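Local coordinates for protein aspartate semialdehyde dehydrogenase (Francisella tularensis subsp. tularensis, PDB 4WOJ) that probably catalyses the NADPH-dependent reductive dephosphorylation of L-aspartyl-4-phosphate to L-aspartate-semialdehyde, an early step towards lysine, methionine and threonine, at residues S164-A169 against R274-L280; I329-I334 against H345-V349; L224-P230 against I266-P271. All blocks are in the same frame, centred on the assembly; numbering follows the deposited sequence.

Contact 1 (S164-A169 against R274-L280)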
loop_
_atom_site.group_PDB
_atom_site.type_symbol
_atom_site.label_atom_id
_atom_site.label_comp_id
_atom_site.label_asym_id
_atom_site.label_seq_id
_atom_site.Cartn_x
_atom_site.Cartn_y
_atom_site.Cartn_z
ATOM N N SER B 164 -7.733 4.126 -8.230
ATOM C CA SER B 164 -6.838 4.423 -7.120
ATOM C C SER B 164 -6.728 3.266 -6.130
ATOM O O SER B 164 -7.728 2.713 -5.691
ATOM C CB SER B 164 -7.279 5.669 -6.377
ATOM O OG SER B 164 -6.567 5.812 -5.130
ATOM N N SER B 165 -5.502 2.901 -5.789
ATOM C CA SER B 165 -5.207 1.976 -4.679
ATOM C C SER B 165 -4.505 2.796 -3.589
ATOM O O SER B 165 -3.462 3.342 -3.820
ATOM C CB SER B 165 -4.283 0.842 -5.125
ATOM O OG SER B 165 -4.837 0.070 -6.189
ATOM N N THR B 166 -5.097 2.887 -2.407
ATOM C CA THR B 166 -4.610 3.770 -1.413
ATOM C C THR B 166 -3.868 3.021 -0.331
ATOM O O THR B 166 -4.000 1.806 -0.174
ATOM C CB THR B 166 -5.704 4.582 -0.738
ATOM O OG1 THR B 166 -6.357 3.771 0.238
ATOM C CG2 THR B 166 -6.707 5.100 -1.764
ATOM N N TYR B 167 -3.031 3.788 0.334
ATOM C CA TYR B 167 -2.106 3.330 1.345
ATOM C C TYR B 167 -2.316 4.404 2.365
ATOM O O TYR B 167 -1.645 5.417 2.352
ATOM C CB TYR B 167 -0.677 3.376 0.833
ATOM C CG TYR B 167 -0.295 2.500 -0.393
ATOM C CD1 TYR B 167 -0.770 2.755 -1.671
ATOM C CD2 TYR B 167 0.617 1.461 -0.246
ATOM C CE1 TYR B 167 -0.391 1.953 -2.768
ATOM C CE2 TYR B 167 1.011 0.665 -1.316
ATOM C CZ TYR B 167 0.500 0.914 -2.582
ATOM O OH TYR B 167 0.913 0.072 -3.597
ATOM N N GLN B 168 -3.376 4.248 3.130
ATOM C CA GLN B 168 -3.870 5.269 4.016
ATOM C C GLN B 168 -3.394 5.218 5.455
ATOM O O GLN B 168 -3.400 4.175 6.100
ATOM C CB GLN B 168 -5.369 5.170 4.076
ATOM C CG GLN B 168 -5.961 5.641 2.785
ATOM C CD GLN B 168 -7.449 5.539 2.797
ATOM O OE1 GLN B 168 -8.048 4.954 1.872
ATOM N NE2 GLN B 168 -8.080 6.140 3.820
ATOM N N ALA B 169 -3.037 6.380 5.950
ATOM C CA ALA B 169 -2.452 6.531 7.283
ATOM C C ALA B 169 -3.517 6.557 8.383
ATOM O O ALA B 169 -4.705 6.790 8.162
ATOM C CB ALA B 169 -1.633 7.792 7.328
ATOM N N ARG B 274 0.460 10.180 9.072
ATOM C CA ARG B 274 -0.413 11.281 8.622
ATOM C C ARG B 274 -0.460 11.589 7.140
ATOM O O ARG B 274 -1.213 12.460 6.729
ATOM C CB ARG B 274 -0.157 12.581 9.387
ATOM C CG ARG B 274 1.288 12.893 9.709
ATOM C CD ARG B 274 1.421 14.265 10.334
ATOM N NE ARG B 274 0.743 15.335 9.627
ATOM C CZ ARG B 274 0.560 16.565 10.119
ATOM N NH1 ARG B 274 1.007 16.877 11.351
ATOM N NH2 ARG B 274 -0.069 17.500 9.387
ATOM N N SER B 275 0.259 10.833 6.331
ATOM C CA SER B 275 0.225 11.045 4.925
ATOM C C SER B 275 -0.448 9.900 4.148
ATOM O O SER B 275 -0.127 8.737 4.378
ATOM C CB SER B 275 1.627 11.273 4.428
ATOM O OG SER B 275 1.950 12.630 4.596
ATOM N N HIS B 276 -1.424 10.239 3.291
ATOM C CA HIS B 276 -2.067 9.228 2.439
ATOM C C HIS B 276 -1.316 9.128 1.165
ATOM O O HIS B 276 -0.982 10.147 0.589
ATOM C CB HIS B 276 -3.514 9.538 2.137
ATOM C CG HIS B 276 -4.414 9.384 3.326
ATOM N ND1 HIS B 276 -3.991 8.834 4.511
ATOM C CD2 HIS B 276 -5.714 9.706 3.510
ATOM C CE1 HIS B 276 -4.986 8.826 5.376
ATOM N NE2 HIS B 276 -6.042 9.355 4.795
ATOM N N SER B 277 -1.002 7.900 0.777
ATOM C CA SER B 277 -0.394 7.659 -0.485
ATOM C C SER B 277 -1.390 6.944 -1.410
ATOM O O SER B 277 -2.345 6.312 -0.970
ATOM C CB SER B 277 0.889 6.865 -0.361
ATOM O OG SER B 277 1.713 7.374 0.652
ATOM N N GLN B 278 -1.152 7.071 -2.697
ATOM C CA GLN B 278 -2.079 6.585 -3.717
ATOM C C GLN B 278 -1.331 6.281 -4.986
ATOM O O GLN B 278 -0.697 7.162 -5.539
ATOM C CB GLN B 278 -3.129 7.665 -4.053
ATOM C CG GLN B 278 -4.249 7.777 -3.052
ATOM C CD GLN B 278 -5.325 8.763 -3.399
ATOM O OE1 GLN B 278 -5.268 9.911 -3.025
ATOM N NE2 GLN B 278 -6.374 8.282 -4.046
ATOM N N ALA B 279 -1.474 5.047 -5.454
ATOM C CA ALA B 279 -1.138 4.643 -6.799
ATOM C C ALA B 279 -2.338 4.827 -7.753
ATOM O O ALA B 279 -3.388 4.237 -7.594
ATOM C CB ALA B 279 -0.685 3.204 -6.803
ATOM N N LEU B 280 -2.153 5.652 -8.769
ATOM C CA LEU B 280 -3.209 6.025 -9.641
ATOM C C LEU B 280 -2.954 5.412 -10.974
ATOM O O LEU B 280 -1.828 5.374 -11.445
ATOM C CB LEU B 280 -3.306 7.531 -9.777
ATOM C CG LEU B 280 -3.584 8.306 -8.501
ATOM C CD1 LEU B 280 -3.859 9.737 -8.905
ATOM C CD2 LEU B 280 -4.743 7.787 -7.682
HETATM O O HOH W 1 0.855 6.550 3.336
HETATM O O HOH W 2 -8.253 7.832 6.525
#
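Gln168 lies across one face of the His276 ring. Its CB meets the ring near CE1, at 3.9 Å. CG sits over the ring centre as a CH-pi contact, 4.0 Å from the centroid and 4° off the normal. Beyond CG the chain runs extended past the ring, and the amide is turned 54° from the ring plane. OE1 accepts from Thr166 OG1 at 2.6 Å, on a lone pair in the carbonyl plane. NE2 has weak bonds to a water, which also lies 3.2 Å from His276 NE2, and to Glu243. His276, the predicted proton acceptor, touches Cys141, the predicted acyl-thioester residue. The segments lie on neighbouring antiparallel strands, 159-167 and 275-284, in the mixed sheet of the dimerisation domain. Between these two strands, Ser165 with Ala279 and Tyr167 with Ser277 are hydrogen-bonded pairs. On the side of the sheet with Thr166, Gln278 NE2 donates to Ser164 OG at 2.7 Å, nearly straight (168°) and close to the amide plane. The side with Tyr167 meets the second subunit. Tyr167 stacks on Tyr167 of that subunit, and its OH bonds to Thr166 O there. Ala279 CB lies at the edge of the Tyr167 ring, 4.2 Å from CE1.

Contact 2 (I329-I334 against H345-V349)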
loop_
_atom_site.group_PDB
_atom_site.type_symbol
_atom_site.label_atom_id
_atom_site.label_comp_id
_atom_site.label_asym_id
_atom_site.label_seq_id
_atom_site.Cartn_x
_atom_site.Cartn_y
_atom_site.Cartn_z
ATOM N N ILE B 329 1.707 18.377 -2.406
ATOM C CA ILE B 329 1.028 17.247 -3.014
ATOM C C ILE B 329 2.116 16.625 -3.889
ATOM O O ILE B 329 2.339 17.054 -5.028
ATOM C CB ILE B 329 -0.191 17.743 -3.875
ATOM C CG1 ILE B 329 -1.155 18.523 -2.994
ATOM C CG2 ILE B 329 -0.925 16.603 -4.551
ATOM C CD1 ILE B 329 -1.634 17.726 -1.787
ATOM N N ALA B 330 2.843 15.662 -3.353
ATOM C CA ALA B 330 3.890 15.051 -4.159
ATOM C C ALA B 330 3.282 14.012 -5.137
ATOM O O ALA B 330 2.297 13.335 -4.851
ATOM C CB ALA B 330 4.947 14.430 -3.288
ATOM N N ILE B 331 3.851 13.944 -6.321
ATOM C CA ILE B 331 3.338 13.038 -7.348
ATOM C C ILE B 331 4.429 12.643 -8.284
ATOM O O ILE B 331 5.138 13.486 -8.817
ATOM C CB ILE B 331 2.205 13.681 -8.122
ATOM C CG1 ILE B 331 1.860 12.813 -9.367
ATOM C CG2 ILE B 331 2.545 15.091 -8.487
ATOM C CD1 ILE B 331 0.561 13.197 -9.986
ATOM N N GLY B 332 4.609 11.355 -8.442
ATOM C CA GLY B 332 5.762 10.847 -9.171
ATOM C C GLY B 332 5.518 9.505 -9.789
ATOM O O GLY B 332 4.408 9.057 -9.850
ATOM N N ARG B 333 6.585 8.887 -10.268
ATOM C CA ARG B 333 6.519 7.618 -10.922
ATOM C C ARG B 333 5.572 7.757 -12.128
ATOM O O ARG B 333 4.913 6.823 -12.517
ATOM C CB ARG B 333 6.073 6.520 -9.956
ATOM C CG ARG B 333 6.968 6.329 -8.730
ATOM C CD ARG B 333 8.396 5.906 -9.050
ATOM N NE ARG B 333 8.461 5.056 -10.242
ATOM C CZ ARG B 333 8.226 3.741 -10.294
ATOM N NH1 ARG B 333 7.879 3.053 -9.215
ATOM N NH2 ARG B 333 8.331 3.100 -11.463
ATOM N N ILE B 334 5.543 8.945 -12.707
ATOM C CA ILE B 334 4.662 9.254 -13.800
ATOM C C ILE B 334 5.160 8.550 -15.052
ATOM O O ILE B 334 6.203 8.857 -15.570
ATOM C CB ILE B 334 4.564 10.771 -14.060
ATOM C CG1 ILE B 334 4.009 11.484 -12.819
ATOM C CG2 ILE B 334 3.682 11.047 -15.276
ATOM C CD1 ILE B 334 4.385 12.947 -12.710
ATOM N N HIS B 345 0.239 5.846 -15.466
ATOM C CA HIS B 345 0.368 5.572 -14.021
ATOM C C HIS B 345 1.155 6.653 -13.338
ATOM O O HIS B 345 2.045 7.255 -13.941
ATOM C CB HIS B 345 1.138 4.281 -13.801
ATOM C CG HIS B 345 0.608 3.119 -14.581
ATOM N ND1 HIS B 345 -0.449 2.346 -14.149
ATOM C CD2 HIS B 345 0.996 2.591 -15.767
ATOM C CE1 HIS B 345 -0.682 1.390 -15.024
ATOM N NE2 HIS B 345 0.190 1.509 -16.006
ATOM N N CYS B 346 0.856 6.872 -12.060
ATOM C CA CYS B 346 1.633 7.733 -11.210
ATOM C C CYS B 346 1.324 7.328 -9.805
ATOM O O CYS B 346 0.458 6.508 -9.606
ATOM C CB CYS B 346 1.312 9.211 -11.411
ATOM S SG CYS B 346 -0.402 9.674 -11.180
ATOM N N PHE B 347 2.102 7.868 -8.864
ATOM C CA PHE B 347 1.972 7.636 -7.418
ATOM C C PHE B 347 2.039 8.984 -6.734
ATOM O O PHE B 347 2.921 9.750 -7.019
ATOM C CB PHE B 347 3.129 6.767 -6.894
ATOM C CG PHE B 347 2.925 6.212 -5.510
ATOM C CD1 PHE B 347 2.194 5.073 -5.302
ATOM C CD2 PHE B 347 3.555 6.805 -4.392
ATOM C CE1 PHE B 347 2.036 4.556 -4.025
ATOM C CE2 PHE B 347 3.405 6.295 -3.122
ATOM C CZ PHE B 347 2.637 5.163 -2.930
ATOM N N THR B 348 1.132 9.252 -5.810
ATOM C CA THR B 348 1.089 10.522 -5.115
ATOM C C THR B 348 0.986 10.360 -3.631
ATOM O O THR B 348 0.545 9.342 -3.129
ATOM C CB THR B 348 -0.084 11.445 -5.612
ATOM O OG1 THR B 348 -0.101 12.634 -4.811
ATOM C CG2 THR B 348 -1.414 10.759 -5.536
ATOM N N VAL B 349 1.435 11.383 -2.930
ATOM C CA VAL B 349 1.437 11.406 -1.488
ATOM C C VAL B 349 1.090 12.819 -1.023
ATOM O O VAL B 349 1.634 13.799 -1.541
ATOM C CB VAL B 349 2.823 11.094 -0.922
ATOM C CG1 VAL B 349 2.796 11.054 0.609
ATOM C CG2 VAL B 349 3.348 9.783 -1.479
#
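Strands 329-334 and 345-349 run antiparallel at 154°, with their axes 4.5 Å apart at closest approach. They are the two arms of a beta hairpin in the mixed sheet of the dimerisation domain. Ala330 with Val349 and Gly332 with Phe347 form hydrogen-bonded pairs, and Ile331 with Thr348 is the non-hydrogen-bonded pair between them. The register then shifts at a beta bulge. Arg333 and Ile334 together lie opposite Cys346, and Arg333 takes a positive phi of 58°. The next backbone bond joins His345 to Lys335. Arg333 CB still passes Phe347 CB at 4.3 Å, but its guanidinium turns off to Asn309 and to Glu244 of the second subunit.

Thr348 holds its OG1 anti to the backbone N (chi1 176°), which brings it beside Ala330 O. The modelled distance from Thr348 OG1 to Ala330 O, 2.5 Å, is too short to be taken literally. Ala330 O also receives Val349 N, at 2.9 Å. On the other side of the sheet, Phe347 leads its ring away from the hairpin partner. It lies edge to face with Tyr167 and packs on Ile266 of the second subunit. Gly332, its pair, has no side chain there. The face carrying Ile331 and Thr348 is apolar towards the bulge. Ile334 CG1 lies against Cys346 CB at 3.8 Å, and Ile331, with its extended chain, reaches Cys346 SG with CD1, also at 3.8 Å.

Contact 3 (L224-P230 against I266-P271)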
loop_
_atom_site.group_PDB
_atom_site.type_symbol
_atom_site.label_atom_id
_atom_site.label_comp_id
_atom_site.label_asym_id
_atom_site.label_seq_id
_atom_site.Cartn_x
_atom_site.Cartn_y
_atom_site.Cartn_z
ATOM N N LEU B 224 -2.483 -3.191 13.408
ATOM C CA LEU B 224 -2.038 -2.524 12.174
ATOM C C LEU B 224 -0.516 -2.581 12.006
ATOM O O LEU B 224 -0.002 -2.599 10.885
ATOM C CB LEU B 224 -2.542 -1.072 12.161
ATOM C CG LEU B 224 -2.177 -0.149 10.995
ATOM C CD1 LEU B 224 -2.539 -0.790 9.671
ATOM C CD2 LEU B 224 -2.854 1.210 11.130
ATOM N N ALA B 225 0.213 -2.648 13.110
ATOM C CA ALA B 225 1.686 -2.695 13.026
ATOM C C ALA B 225 2.159 -3.967 12.305
ATOM O O ALA B 225 1.659 -5.053 12.580
ATOM C CB ALA B 225 2.326 -2.615 14.414
ATOM N N TYR B 226 3.144 -3.806 11.422
ATOM C CA TYR B 226 3.610 -4.871 10.521
ATOM C C TYR B 226 2.442 -5.511 9.800
ATOM O O TYR B 226 2.427 -6.718 9.540
ATOM C CB TYR B 226 4.409 -5.933 11.268
ATOM C CG TYR B 226 5.623 -5.372 11.998
ATOM C CD1 TYR B 226 6.721 -4.873 11.303
ATOM C CD2 TYR B 226 5.667 -5.355 13.385
ATOM C CE1 TYR B 226 7.816 -4.351 11.977
ATOM C CE2 TYR B 226 6.758 -4.860 14.063
ATOM C CZ TYR B 226 7.829 -4.352 13.365
ATOM O OH TYR B 226 8.907 -3.864 14.079
ATOM N N ASN B 227 1.455 -4.696 9.466
ATOM C CA ASN B 227 0.291 -5.225 8.848
ATOM C C ASN B 227 -0.332 -4.237 7.889
ATOM O O ASN B 227 0.175 -3.168 7.672
ATOM C CB ASN B 227 -0.681 -5.630 9.952
ATOM C CG ASN B 227 -1.620 -6.716 9.512
ATOM O OD1 ASN B 227 -1.392 -7.355 8.490
ATOM N ND2 ASN B 227 -2.700 -6.915 10.258
ATOM N N LEU B 228 -1.416 -4.639 7.276
ATOM C CA LEU B 228 -2.251 -3.701 6.505
ATOM C C LEU B 228 -3.713 -4.179 6.513
ATOM O O LEU B 228 -3.969 -5.345 6.696
ATOM C CB LEU B 228 -1.696 -3.464 5.095
ATOM C CG LEU B 228 -1.531 -4.649 4.185
ATOM C CD1 LEU B 228 -2.873 -5.135 3.622
ATOM C CD2 LEU B 228 -0.615 -4.252 3.043
ATOM N N LEU B 229 -4.641 -3.244 6.397
ATOM C CA LEU B 229 -6.060 -3.547 6.550
ATOM C C LEU B 229 -6.882 -3.058 5.338
ATOM O O LEU B 229 -7.207 -1.843 5.221
ATOM C CB LEU B 229 -6.576 -2.927 7.832
ATOM C CG LEU B 229 -5.761 -3.198 9.118
ATOM C CD1 LEU B 229 -6.337 -2.371 10.244
ATOM C CD2 LEU B 229 -5.731 -4.672 9.506
ATOM N N PRO B 230 -7.197 -3.992 4.419
ATOM C CA PRO B 230 -7.874 -3.600 3.208
ATOM C C PRO B 230 -9.378 -3.483 3.361
ATOM O O PRO B 230 -10.127 -3.935 2.487
ATOM C CB PRO B 230 -7.464 -4.692 2.204
ATOM C CG PRO B 230 -7.298 -5.901 3.050
ATOM C CD PRO B 230 -6.782 -5.396 4.387
ATOM N N ILE B 266 -9.387 0.230 -4.469
ATOM C CA ILE B 266 -9.471 -0.209 -3.120
ATOM C C ILE B 266 -8.771 0.732 -2.138
ATOM O O ILE B 266 -7.680 1.246 -2.412
ATOM C CB ILE B 266 -8.857 -1.581 -2.995
ATOM C CG1 ILE B 266 -9.322 -2.232 -1.679
ATOM C CG2 ILE B 266 -7.328 -1.462 -3.088
ATOM C CD1 ILE B 266 -8.565 -3.477 -1.309
ATOM N N CYS B 267 -9.388 0.879 -0.967
ATOM C CA CYS B 267 -8.839 1.666 0.119
ATOM C C CYS B 267 -8.225 0.767 1.234
ATOM O O CYS B 267 -8.886 -0.090 1.789
ATOM C CB CYS B 267 -9.907 2.646 0.640
ATOM S SG CYS B 267 -10.423 3.927 -0.560
ATOM N N VAL B 268 -6.962 0.998 1.560
ATOM C CA VAL B 268 -6.211 0.129 2.456
ATOM C C VAL B 268 -5.535 0.949 3.548
ATOM O O VAL B 268 -4.896 1.958 3.273
ATOM C CB VAL B 268 -5.120 -0.646 1.716
ATOM C CG1 VAL B 268 -4.483 -1.717 2.614
ATOM C CG2 VAL B 268 -5.667 -1.311 0.425
ATOM N N ARG B 269 -5.719 0.518 4.782
ATOM C CA ARG B 269 -5.065 1.116 5.887
ATOM C C ARG B 269 -3.691 0.524 6.018
ATOM O O ARG B 269 -3.543 -0.721 5.906
ATOM C CB ARG B 269 -5.866 0.842 7.162
ATOM C CG ARG B 269 -5.402 1.670 8.302
ATOM C CD ARG B 269 -5.777 3.104 8.074
ATOM N NE ARG B 269 -7.142 3.366 8.477
ATOM C CZ ARG B 269 -7.806 4.469 8.165
ATOM N NH1 ARG B 269 -7.267 5.409 7.383
ATOM N NH2 ARG B 269 -9.039 4.626 8.611
ATOM N N VAL B 270 -2.692 1.403 6.191
ATOM C CA VAL B 270 -1.264 0.984 6.352
ATOM C C VAL B 270 -0.646 1.680 7.562
ATOM O O VAL B 270 -1.254 2.623 8.072
ATOM C CB VAL B 270 -0.387 1.275 5.113
ATOM C CG1 VAL B 270 -0.910 0.524 3.885
ATOM C CG2 VAL B 270 -0.282 2.779 4.856
ATOM N N PRO B 271 0.540 1.212 8.032
ATOM C CA PRO B 271 1.138 1.740 9.235
ATOM C C PRO B 271 1.918 3.019 8.980
ATOM O O PRO B 271 3.109 3.092 9.302
ATOM C CB PRO B 271 2.097 0.614 9.699
ATOM C CG PRO B 271 1.827 -0.556 8.817
ATOM C CD PRO B 271 1.251 0.005 7.577
#
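Leu229 N donates to Arg269 O at 2.8 Å, nearly straight at 169°. Arg269 N returns a bond of the same length to Leu229 O. The two bonds make a single antiparallel beta bridge between loops of the dimerisation domain. Segment 224-230 enters it through a type II beta turn from Leu224 to Asn227, with Tyr226 at positive phi. On the other edge of 266-271, Val268 and Val270 bond to the backbone of Gln168.

Leu224 has its CG anti to the backbone N, chi1 178°, and this carries both methyls to Arg269 and Val270. CD2 meets Arg269 CG at 3.8 Å. The Arg269 chain bends at chi2 and chi3, and its end leaves the bridge towards His276, the predicted proton acceptor. Leu228 and Val268 meet by Leu228 CD1 against Val268 CG1, at 3.9 Å. Pro230 sets its CB against Ile266 CD1, also at 3.9 Å.

The second subunit bonds to 224-230 at Asn227 and at Pro230. Pro230 O accepts from Arg333 of the second subunit. Asn227 OD1 takes Gln321 N of that subunit and a weak bond from Leu228 N, while Asn227 ND2 bonds to Thr223 O. Pro271 CG packs against two carbonyl oxygens of the turn, 3.3 Å from Asn227 O and 3.4 Å from Leu224 O.

Contacts 1 and 2 are neighbours in one mixed sheet, with centres 10 Å apart. Gln278 O lies 2.8 Å from Thr348 N, and Leu280 N lies 2.9 Å from Cys346 O, both probable hydrogen bonds. Contact 3 flanks contact 1, again with centres 10 Å apart. Gln168 N to Val268 O is 2.8 Å there, a probable hydrogen bond. Contacts 2 and 3 do not touch within the chain. They do meet across the dimer, through the Arg333-Pro230 bond between subunits. Contact 1 holds the predicted proton acceptor His276, its side chain about 4 Å from that of Cys141. The Arg269 side chain of contact 3 comes within about 7 Å of that of Cys141.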